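PDB 6WM6: extracellular solute-binding protein, family 5, which binds EDTA and related aminopolycarboxylates in the periplasm, and probably delivers them to an ABC transporter for uptake. Local coordinates for residues K94-T97 against D98-E101; P128-G131 against D132-I135; T140-R143 against R144-P147; I491-I494 against I495-A499. All coordinates share one frame; numbering follows the deposited sequence.

How the interactions relate
Interactions 1, 2 and 3 follow one another along the chain in neighbouring parts of the fold of this periplasmic binding protein, and interaction 4 comes much later, on helix 489-499. Interaction 1 turns the chain from strand 93-95 into strand 100-108, and interaction 2 starts helix 131-141; their centres are about 14 Å apart and they touch, Leu99 CD1 lying 3.9 Å from Ile129 CG2. Interaction 3 closes the same helix, its centre about 17 Å from that of interaction 2. Interaction 4, about 23 Å from interaction 3 between centres, touches none of the others. Together they illustrate how local side-chain contacts define turns, helix ends and helix faces within a large fold.

Interaction 1 (K94-T97 against D98-E101); sequences KMNT and DLLE. With EDO (1,2-ethanediol), chain F; EDO (1,2-ethanediol), chain K.
Asn96 faces Asp98 and Leu99 across a tight corner, the side chains of Asn96 and Leu99 crossing at about a right angle, with ND2 3.5 Å from Leu99 CB. With CG anti to the backbone N (chi1 174°), the side chain of Asn96 swings forward and OD1 reaches two successive amides: a weak bond from Asp98 N at 2.9 Å, which makes an Asx turn, and another weak one from Leu99 N at 3.2 Å. The backbone adds a firmer bond, Leu100 N to Asn96 O at 2.9 Å, and a weak one from Leu99 N to the same oxygen. ND2 donates to the carbonyl of Ser83, which helps fix the rotation of the amide. Were this asparagine an alanine, the amides of Asp98 and Leu99 would probably lose their side-chain acceptor and the Ser83 carbonyl its donor. Met95, meanwhile, crosses Leu100 at a slant, CG against CD1 at 3.9 Å, while a bend at chi3 (77°) carries CE to the carbonyl of Glu101. A water links Thr97 OG1 to Asp98 OD1, which also accepts from the amide of Glu244; OG1 further shares a hydrogen bond of 2.8 Å with O1 of a 1,2-ethanediol, probably from the crystallisation liquor. The turn leads from strand 93-95 of a two-stranded sheet to strand 100-108 of another. Several weak bonds and one good backbone bond hold it, so probably none carries the bend alone.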
loop_
_atom_site.group_PDB
_atom_site.type_symbol
_atom_site.label_atom_id
_atom_site.label_comp_id
_atom_site.label_asym_id
_atom_site.label_seq_id
_atom_site.Cartn_x
_atom_site.Cartn_y
_atom_site.Cartn_z
ATOM N N LYS A 94 15.508 3.761 3.335
ATOM C CA LYS A 94 16.654 3.987 4.214
ATOM C C LYS A 94 17.169 2.645 4.699
ATOM O O LYS A 94 16.419 1.849 5.291
ATOM C CB LYS A 94 16.266 4.852 5.412
ATOM C CG LYS A 94 17.423 5.156 6.341
ATOM C CD LYS A 94 16.942 5.851 7.622
ATOM C CE LYS A 94 18.086 6.120 8.581
ATOM N NZ LYS A 94 17.710 7.168 9.577
ATOM N N MET A 95 18.451 2.394 4.486
ATOM C CA MET A 95 19.061 1.177 4.999
ATOM C C MET A 95 18.978 1.165 6.517
ATOM O O MET A 95 19.238 2.180 7.174
ATOM C CB MET A 95 20.529 1.126 4.583
ATOM C CG MET A 95 21.135 -0.229 4.843
ATOM S SD MET A 95 22.925 -0.339 4.551
ATOM C CE MET A 95 23.491 0.482 6.030
ATOM N N ASN A 96 18.644 0.006 7.071
ATOM C CA ASN A 96 18.524 -0.190 8.511
ATOM C C ASN A 96 19.910 -0.387 9.097
ATOM O O ASN A 96 20.483 -1.481 9.023
ATOM C CB ASN A 96 17.627 -1.393 8.762
ATOM C CG ASN A 96 17.539 -1.769 10.212
ATOM O OD1 ASN A 96 18.105 -1.104 11.073
ATOM N ND2 ASN A 96 16.782 -2.794 10.492
ATOM N N THR A 97 20.453 0.656 9.716
ATOM C CA THR A 97 21.790 0.604 10.294
ATOM C C THR A 97 21.827 -0.068 11.653
ATOM O O THR A 97 22.918 -0.265 12.197
ATOM C CB THR A 97 22.380 2.018 10.390
ATOM O OG1 THR A 97 21.472 2.899 11.022
ATOM C CG2 THR A 97 22.697 2.557 9.007
ATOM N N ASP A 98 20.675 -0.384 12.233
ATOM C CA ASP A 98 20.669 -1.249 13.418
ATOM C C ASP A 98 20.982 -2.688 13.033
ATOM O O ASP A 98 21.711 -3.386 13.747
ATOM C CB ASP A 98 19.322 -1.159 14.129
ATOM C CG ASP A 98 19.078 0.219 14.766
ATOM O OD1 ASP A 98 20.065 0.862 15.165
ATOM O OD2 ASP A 98 17.889 0.584 14.891
ATOM N N LEU A 99 20.466 -3.135 11.894
ATOM C CA LEU A 99 20.683 -4.479 11.394
ATOM C C LEU A 99 21.953 -4.606 10.570
ATOM O O LEU A 99 22.685 -5.601 10.704
ATOM C CB LEU A 99 19.500 -4.929 10.546
ATOM C CG LEU A 99 19.629 -6.270 9.870
ATOM C CD1 LEU A 99 19.662 -7.405 10.895
ATOM C CD2 LEU A 99 18.448 -6.466 8.924
ATOM N N LEU A 100 22.235 -3.629 9.722
ATOM C CA LEU A 100 23.264 -3.747 8.705
ATOM C C LEU A 100 24.380 -2.739 8.891
ATOM O O LEU A 100 24.141 -1.546 9.149
ATOM C CB LEU A 100 22.675 -3.526 7.296
ATOM C CG LEU A 100 21.617 -4.519 6.848
ATOM C CD1 LEU A 100 21.044 -4.096 5.506
ATOM C CD2 LEU A 100 22.236 -5.911 6.747
ATOM N N GLU A 101 25.617 -3.209 8.722
ATOM C CA GLU A 101 26.734 -2.292 8.516
ATOM C C GLU A 101 26.674 -1.674 7.125
ATOM O O GLU A 101 26.914 -0.469 6.957
ATOM C CB GLU A 101 28.058 -3.037 8.701
ATOM C CG GLU A 101 29.289 -2.174 8.489
ATOM C CD GLU A 101 30.566 -2.992 8.396
ATOM O OE1 GLU A 101 30.551 -4.172 8.807
ATOM O OE2 GLU A 101 31.576 -2.460 7.886
HETATM C C1 EDO F . 17.351 3.254 12.539
HETATM O O1 EDO F . 16.949 4.492 11.935
HETATM C C2 EDO F . 17.775 2.250 11.476
HETATM O O2 EDO F . 18.178 2.934 10.293
HETATM C C1 EDO K . 22.682 6.163 10.237
HETATM O O1 EDO K . 21.343 5.663 10.474
HETATM C C2 EDO K . 23.536 5.958 11.487
HETATM O O2 EDO K . 23.026 6.738 12.573
HETATM O O HOH W 1 15.733 -0.227 13.300
HETATM O O HOH W 2 21.439 2.805 13.730
#

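Interaction 2 (P128-G131 against D132-I135); sequences PITG and DDFI
Two torsions bring Thr130 and Asp133 together. Chi1 of 67° sets Thr130 OG1 between its own backbone N and carbonyl carbon, 3.1 Å from Asp132 N, which donates to it in the capping bond of an N-cap residue; chi1 of -57° places Asp133 CG beside its backbone N and turns OD2 back toward the start of the helix. There Thr130 N gives OD2 a nearly straight bond of 3.1 Å (165° at the hydrogen), reaching the oxygen on its anti side and somewhat out of the carboxylate plane. This bond from Thr130 to Asp133 completes a capping box, a standard way of satisfying amides in the first turn, and a backbone bond from Asp133 N to Thr130 O at 2.9 Å accompanies it. The carboxylate also rests on Ile129, whose CG2 lies 3.6 Å from OD2. Both Asp133 oxygens have further partners, OD1 the amide of Ala193 and OD2 the indole NH of Trp123; an alanine in its place would probably leave Thr130 N, Ala193 N and Trp123 NE1 without this acceptor. An i to i+4 helical bond runs from Ile135 N to Gly131 O at 2.8 Å. Around this helix start, Phe134 meets the rings of Phe187 and of Tyr115 on strand 111-117, Asp132 bonds Gln165, and Ile135 packs on Leu163 and Gln165, so the opening turn of helix 131-141 is fastened against strands 111-117 and 160-165.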
loop_
_atom_site.group_PDB
_atom_site.type_symbol
_atom_site.label_atom_id
_atom_site.label_comp_id
_atom_site.label_asym_id
_atom_site.label_seq_id
_atom_site.Cartn_x
_atom_site.Cartn_y
_atom_site.Cartn_z
ATOM N N PRO A 128 22.458 -14.997 16.933
ATOM C CA PRO A 128 22.734 -13.916 15.975
ATOM C C PRO A 128 21.810 -13.972 14.767
ATOM O O PRO A 128 21.406 -15.048 14.306
ATOM C CB PRO A 128 24.200 -14.158 15.585
ATOM C CG PRO A 128 24.787 -14.918 16.776
ATOM C CD PRO A 128 23.666 -15.787 17.265
ATOM N N ILE A 129 21.487 -12.786 14.240
ATOM C CA ILE A 129 20.856 -12.691 12.922
ATOM C C ILE A 129 21.955 -12.898 11.886
ATOM O O ILE A 129 23.011 -12.244 11.945
ATOM C CB ILE A 129 20.138 -11.340 12.740
ATOM C CG1 ILE A 129 19.053 -11.201 13.813
ATOM C CG2 ILE A 129 19.551 -11.250 11.334
ATOM C CD1 ILE A 129 18.346 -9.841 13.822
ATOM N N THR A 130 21.719 -13.808 10.934
ATOM C CA THR A 130 22.772 -14.217 10.022
ATOM C C THR A 130 22.202 -14.454 8.622
ATOM O O THR A 130 21.004 -14.330 8.372
ATOM C CB THR A 130 23.473 -15.524 10.445
ATOM O OG1 THR A 130 22.536 -16.620 10.340
ATOM C CG2 THR A 130 24.029 -15.442 11.867
ATOM N N GLY A 131 23.086 -14.858 7.712
ATOM C CA GLY A 131 22.665 -15.299 6.399
ATOM C C GLY A 131 21.654 -16.430 6.408
ATOM O O GLY A 131 20.899 -16.567 5.441
ATOM N N ASP A 132 21.595 -17.226 7.483
ATOM C CA ASP A 132 20.558 -18.253 7.563
ATOM C C ASP A 132 19.177 -17.620 7.413
ATOM O O ASP A 132 18.262 -18.185 6.800
ATOM C CB ASP A 132 20.585 -18.972 8.910
ATOM C CG ASP A 132 21.739 -19.925 9.071
ATOM O OD1 ASP A 132 22.453 -20.234 8.094
ATOM O OD2 ASP A 132 21.914 -20.403 10.223
ATOM N N ASP A 133 19.003 -16.435 7.990
ATOM C CA ASP A 133 17.719 -15.762 7.936
ATOM C C ASP A 133 17.444 -15.185 6.548
ATOM O O ASP A 133 16.307 -15.248 6.064
ATOM C CB ASP A 133 17.675 -14.686 9.025
ATOM C CG ASP A 133 17.929 -15.275 10.407
ATOM O OD1 ASP A 133 17.250 -16.273 10.746
ATOM O OD2 ASP A 133 18.826 -14.781 11.126
ATOM N N PHE A 134 18.466 -14.625 5.890
ATOM C CA PHE A 134 18.294 -14.183 4.509
ATOM C C PHE A 134 17.947 -15.372 3.616
ATOM O O PHE A 134 17.043 -15.281 2.785
ATOM C CB PHE A 134 19.570 -13.488 3.996
ATOM C CG PHE A 134 19.726 -12.055 4.449
ATOM C CD1 PHE A 134 20.004 -11.751 5.771
ATOM C CD2 PHE A 134 19.623 -11.021 3.536
ATOM C CE1 PHE A 134 20.152 -10.425 6.176
ATOM C CE2 PHE A 134 19.770 -9.693 3.930
ATOM C CZ PHE A 134 20.036 -9.408 5.253
ATOM N N ILE A 135 18.658 -16.492 3.772
ATOM C CA ILE A 135 18.449 -17.649 2.910
ATOM C C ILE A 135 17.059 -18.235 3.110
ATOM O O ILE A 135 16.371 -18.566 2.130
ATOM C CB ILE A 135 19.575 -18.680 3.139
ATOM C CG1 ILE A 135 20.870 -18.124 2.548
ATOM C CG2 ILE A 135 19.231 -20.010 2.501
ATOM C CD1 ILE A 135 22.119 -18.859 2.987
#

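Interaction 3 (T140-R143 against R144-P147); sequences TQNR and RDCP. With SO4 (sulfate ion), chain D.
Hydrogen bonds between Asn142 and the two residues Arg144 and Asp145 dominate the chain just beyond helix 131-141. Chi1 of 71° puts Asn142 CG between the backbone N and the carbonyl carbon, from where OD1 reaches both following amides: Arg144 N donates to Asn142 OD1 at 2.8 Å, tilted from the carbonyl plane, which makes an Asx turn, and Asp145 N donates to it at 3.0 Å, in that plane and on a lone pair. The other branch of the same amide, ND2, gives a bond of 2.9 Å to Asp145 OD2, using that oxygen's anti lone pair; the amide and carboxylate planes stand 44° apart. A water joins the set, donating to Asn142 OD1 and accepting from Cys146 N. The carbonyls of Asp158 and Ile160 take NH1 and NH2 of Arg144.

Packing contacts are fewer. One face of the Arg144 guanidinium lies against Asn142 CB, offset toward its rim. Cys146 CB approaches Thr140 CA at 4.3 Å, and its sulfur continues into the disulfide with Cys149.

Among charged contacts, Arg143, which leaves the helix with positive phi (74°), donates from NH2 to sulfate O1 at 2.8 Å, in the guanidinium plane at its edge. The sulfate, probably from the crystallisation liquor, also bonds Ser154, Tyr155 and Gln473.

Chemically, one buried amide uses both of its ends: its oxygen ties two consecutive backbone N-H groups beyond the helix, and its nitrogen meets an acidic side chain whose negative charge would probably strengthen that bond. The turn is thus fixed by polar bonds on the approach to the disulfide.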
loop_
_atom_site.group_PDB
_atom_site.type_symbol
_atom_site.label_atom_id
_atom_site.label_comp_id
_atom_site.label_asym_id
_atom_site.label_seq_id
_atom_site.Cartn_x
_atom_site.Cartn_y
_atom_site.Cartn_z
ATOM N N THR A 140 11.571 -18.953 0.769
ATOM C CA THR A 140 10.113 -18.887 0.816
ATOM C C THR A 140 9.545 -18.014 -0.298
ATOM O O THR A 140 8.386 -18.189 -0.682
ATOM C CB THR A 140 9.569 -18.370 2.163
ATOM O OG1 THR A 140 9.867 -16.974 2.343
ATOM C CG2 THR A 140 10.106 -19.182 3.334
ATOM N N GLN A 141 10.322 -17.045 -0.799
ATOM C CA GLN A 141 9.808 -16.036 -1.719
ATOM C C GLN A 141 10.195 -16.255 -3.172
ATOM O O GLN A 141 9.671 -15.534 -4.031
ATOM C CB GLN A 141 10.308 -14.644 -1.311
ATOM C CG GLN A 141 9.941 -14.193 0.095
ATOM C CD GLN A 141 8.448 -14.166 0.343
ATOM O OE1 GLN A 141 7.707 -13.366 -0.255
ATOM N NE2 GLN A 141 7.983 -15.052 1.208
ATOM N N ASN A 142 11.101 -17.173 -3.469
ATOM C CA ASN A 142 11.714 -17.219 -4.806
ATOM C C ASN A 142 10.971 -18.091 -5.810
ATOM O O ASN A 142 11.448 -18.226 -6.941
ATOM C CB ASN A 142 13.197 -17.598 -4.734
ATOM C CG ASN A 142 13.441 -19.045 -4.353
ATOM O OD1 ASN A 142 12.550 -19.895 -4.437
ATOM N ND2 ASN A 142 14.663 -19.340 -3.955
ATOM N N ARG A 143 9.838 -18.687 -5.426
ATOM C CA ARG A 143 8.972 -19.465 -6.308
ATOM C C ARG A 143 9.538 -20.835 -6.662
ATOM O O ARG A 143 8.850 -21.638 -7.304
ATOM C CB ARG A 143 8.698 -18.705 -7.617
ATOM C CG ARG A 143 8.052 -17.344 -7.458
ATOM C CD ARG A 143 6.612 -17.470 -7.017
ATOM N NE ARG A 143 5.847 -16.228 -7.158
ATOM C CZ ARG A 143 4.619 -16.065 -6.678
ATOM N NH1 ARG A 143 4.029 -17.071 -6.036
ATOM N NH2 ARG A 143 3.974 -14.920 -6.834
ATOM N N ARG A 144 10.775 -21.127 -6.261
ATOM C CA ARG A 144 11.432 -22.369 -6.665
ATOM C C ARG A 144 11.655 -23.333 -5.511
ATOM O O ARG A 144 11.252 -24.499 -5.596
ATOM C CB ARG A 144 12.778 -22.059 -7.333
ATOM C CG ARG A 144 12.653 -21.290 -8.624
ATOM C CD ARG A 144 14.005 -21.088 -9.289
ATOM N NE ARG A 144 14.942 -20.354 -8.435
ATOM C CZ ARG A 144 15.041 -19.023 -8.396
ATOM N NH1 ARG A 144 14.239 -18.272 -9.135
ATOM N NH2 ARG A 144 15.927 -18.465 -7.596
ATOM N N ASP A 145 12.279 -22.885 -4.423
ATOM C CA ASP A 145 12.642 -23.788 -3.337
ATOM C C ASP A 145 11.470 -24.175 -2.440
ATOM O O ASP A 145 11.582 -25.164 -1.707
ATOM C CB ASP A 145 13.769 -23.154 -2.505
ATOM C CG ASP A 145 15.105 -23.159 -3.232
ATOM O OD1 ASP A 145 15.671 -24.258 -3.420
ATOM O OD2 ASP A 145 15.595 -22.084 -3.633
ATOM N N CYS A 146 10.356 -23.450 -2.486
ATOM C CA CYS A 146 9.177 -23.746 -1.664
ATOM C C CYS A 146 7.928 -23.428 -2.470
ATOM O O CYS A 146 7.216 -22.458 -2.188
ATOM C CB CYS A 146 9.185 -22.935 -0.360
ATOM S SG CYS A 146 7.676 -23.175 0.689
ATOM N N PRO A 147 7.612 -24.243 -3.477
ATOM C CA PRO A 147 6.441 -23.930 -4.317
ATOM C C PRO A 147 5.128 -23.923 -3.548
ATOM O O PRO A 147 4.143 -23.358 -4.034
ATOM C CB PRO A 147 6.458 -25.029 -5.393
ATOM C CG PRO A 147 7.800 -25.698 -5.270
ATOM C CD PRO A 147 8.236 -25.526 -3.849
HETATM S S SO4 D . 5.732 -11.612 -8.621
HETATM O O1 SO4 D . 5.372 -12.709 -7.706
HETATM O O2 SO4 D . 6.184 -10.456 -7.842
HETATM O O3 SO4 D . 4.563 -11.173 -9.382
HETATM O O4 SO4 D . 6.800 -12.045 -9.513
HETATM O O HOH W 3 9.909 -20.819 -3.223
#

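Interaction 4 (I491-I494 against I495-A499); sequences IEEI and IGKAA
Ile491 and Ile495 stand one turn apart on the alpha-helix 489-499, a straightforward case of i to i+4 pairing on an amphipathic helix. Both carry CG1 beside the backbone N and CG2 anti to it, and both point the same way, so that CG2 of Ile491 meets CD1 of Ile495 at 3.7 Å. In Ile495, chi1 of -70° brings CG1 beside the carbonyl oxygen of Ile491, and the extended chi2 (169°) carries CD1 on to the neighbouring methyl. The two side chains belong to the buried face: Ile491 packs on Leu517 and Ile495 on Leu511, both of helix 504-521, and Phe475 touches both isoleucines. Ile494 turns to the same helix, against Glu513 and Ala514, while Ala498 rests on Ala468 of helix 467-474. Backbone bonds of the regular alpha-helical kind run beneath, such as Ile495 N to Ile491 O at 2.9 Å and Ala498 N to Ile494 O at 2.9 Å.

The exposed face holds Glu493 and Lys497, again four residues apart and lying side by side. In Glu493 the CG lies opposite the backbone N (chi1 172°) and in Lys497 it lies beside it, a difference that lets the two extended chains converge at their charged ends. Glu492, by contrast, turns outward to a salt bridge with Arg477. The Glu493 to Lys497 salt bridge is a loose one, with NZ of Lys497 3.3 Å from OE2 of Glu493 in a weak hydrogen bond.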
loop_
_atom_site.group_PDB
_atom_site.type_symbol
_atom_site.label_atom_id
_atom_site.label_comp_id
_atom_site.label_asym_id
_atom_site.label_seq_id
_atom_site.Cartn_x
_atom_site.Cartn_y
_atom_site.Cartn_z
ATOM N N ILE A 491 3.080 -3.364 -23.533
ATOM C CA ILE A 491 3.092 -2.870 -22.158
ATOM C C ILE A 491 3.950 -3.772 -21.289
ATOM O O ILE A 491 4.752 -3.292 -20.468
ATOM C CB ILE A 491 1.662 -2.750 -21.622
ATOM C CG1 ILE A 491 0.948 -1.577 -22.314
ATOM C CG2 ILE A 491 1.670 -2.582 -20.085
ATOM C CD1 ILE A 491 -0.491 -1.415 -21.906
ATOM N N GLU A 492 3.798 -5.096 -21.447
ATOM C CA GLU A 492 4.548 -6.023 -20.604
ATOM C C GLU A 492 6.045 -5.917 -20.879
ATOM O O GLU A 492 6.856 -5.945 -19.951
ATOM C CB GLU A 492 4.034 -7.451 -20.829
ATOM C CG GLU A 492 2.555 -7.555 -20.564
ATOM C CD GLU A 492 2.042 -8.976 -20.533
ATOM O OE1 GLU A 492 2.864 -9.912 -20.490
ATOM O OE2 GLU A 492 0.809 -9.140 -20.544
ATOM N N GLU A 493 6.424 -5.786 -22.145
ATOM C CA GLU A 493 7.829 -5.645 -22.504
ATOM C C GLU A 493 8.410 -4.377 -21.890
ATOM O O GLU A 493 9.530 -4.386 -21.351
ATOM C CB GLU A 493 7.967 -5.634 -24.021
ATOM C CG GLU A 493 9.356 -5.309 -24.550
ATOM C CD GLU A 493 9.379 -5.185 -26.067
ATOM O OE1 GLU A 493 8.292 -5.071 -26.676
ATOM O OE2 GLU A 493 10.484 -5.206 -26.649
ATOM N N ILE A 494 7.670 -3.270 -21.967
ATOM C CA ILE A 494 8.144 -2.016 -21.403
ATOM C C ILE A 494 8.321 -2.125 -19.898
ATOM O O ILE A 494 9.332 -1.662 -19.351
ATOM C CB ILE A 494 7.169 -0.880 -21.756
ATOM C CG1 ILE A 494 7.177 -0.575 -23.255
ATOM C CG2 ILE A 494 7.529 0.388 -20.965
ATOM C CD1 ILE A 494 5.939 0.141 -23.720
ATOM N N ILE A 495 7.355 -2.737 -19.210
ATOM C CA ILE A 495 7.452 -2.883 -17.762
ATOM C C ILE A 495 8.684 -3.703 -17.396
ATOM O O ILE A 495 9.405 -3.366 -16.452
ATOM C CB ILE A 495 6.148 -3.486 -17.193
ATOM C CG1 ILE A 495 5.005 -2.483 -17.293
ATOM C CG2 ILE A 495 6.369 -3.971 -15.762
ATOM C CD1 ILE A 495 3.624 -3.061 -16.998
ATOM N N GLY A 496 8.974 -4.748 -18.171
ATOM C CA GLY A 496 10.139 -5.568 -17.887
ATOM C C GLY A 496 11.437 -4.805 -18.083
ATOM O O GLY A 496 12.366 -4.908 -17.267
ATOM N N LYS A 497 11.517 -3.998 -19.147
ATOM C CA LYS A 497 12.705 -3.170 -19.337
ATOM C C LYS A 497 12.839 -2.146 -18.218
ATOM O O LYS A 497 13.938 -1.895 -17.717
ATOM C CB LYS A 497 12.648 -2.467 -20.693
ATOM C CG LYS A 497 12.880 -3.420 -21.855
ATOM C CD LYS A 497 12.701 -2.740 -23.198
ATOM C CE LYS A 497 12.981 -3.711 -24.337
ATOM N NZ LYS A 497 12.779 -3.074 -25.667
ATOM N N ALA A 498 11.721 -1.582 -17.763
ATOM C CA ALA A 498 11.780 -0.599 -16.698
ATOM C C ALA A 498 12.236 -1.234 -15.385
ATOM O O ALA A 498 12.962 -0.611 -14.599
ATOM C CB ALA A 498 10.403 0.048 -16.519
ATOM N N ALA A 499 11.831 -2.475 -15.130
ATOM C CA ALA A 499 12.216 -3.167 -13.905
ATOM C C ALA A 499 13.669 -3.599 -13.914
ATOM O O ALA A 499 14.203 -3.945 -12.854
ATOM C CB ALA A 499 11.294 -4.367 -13.691
#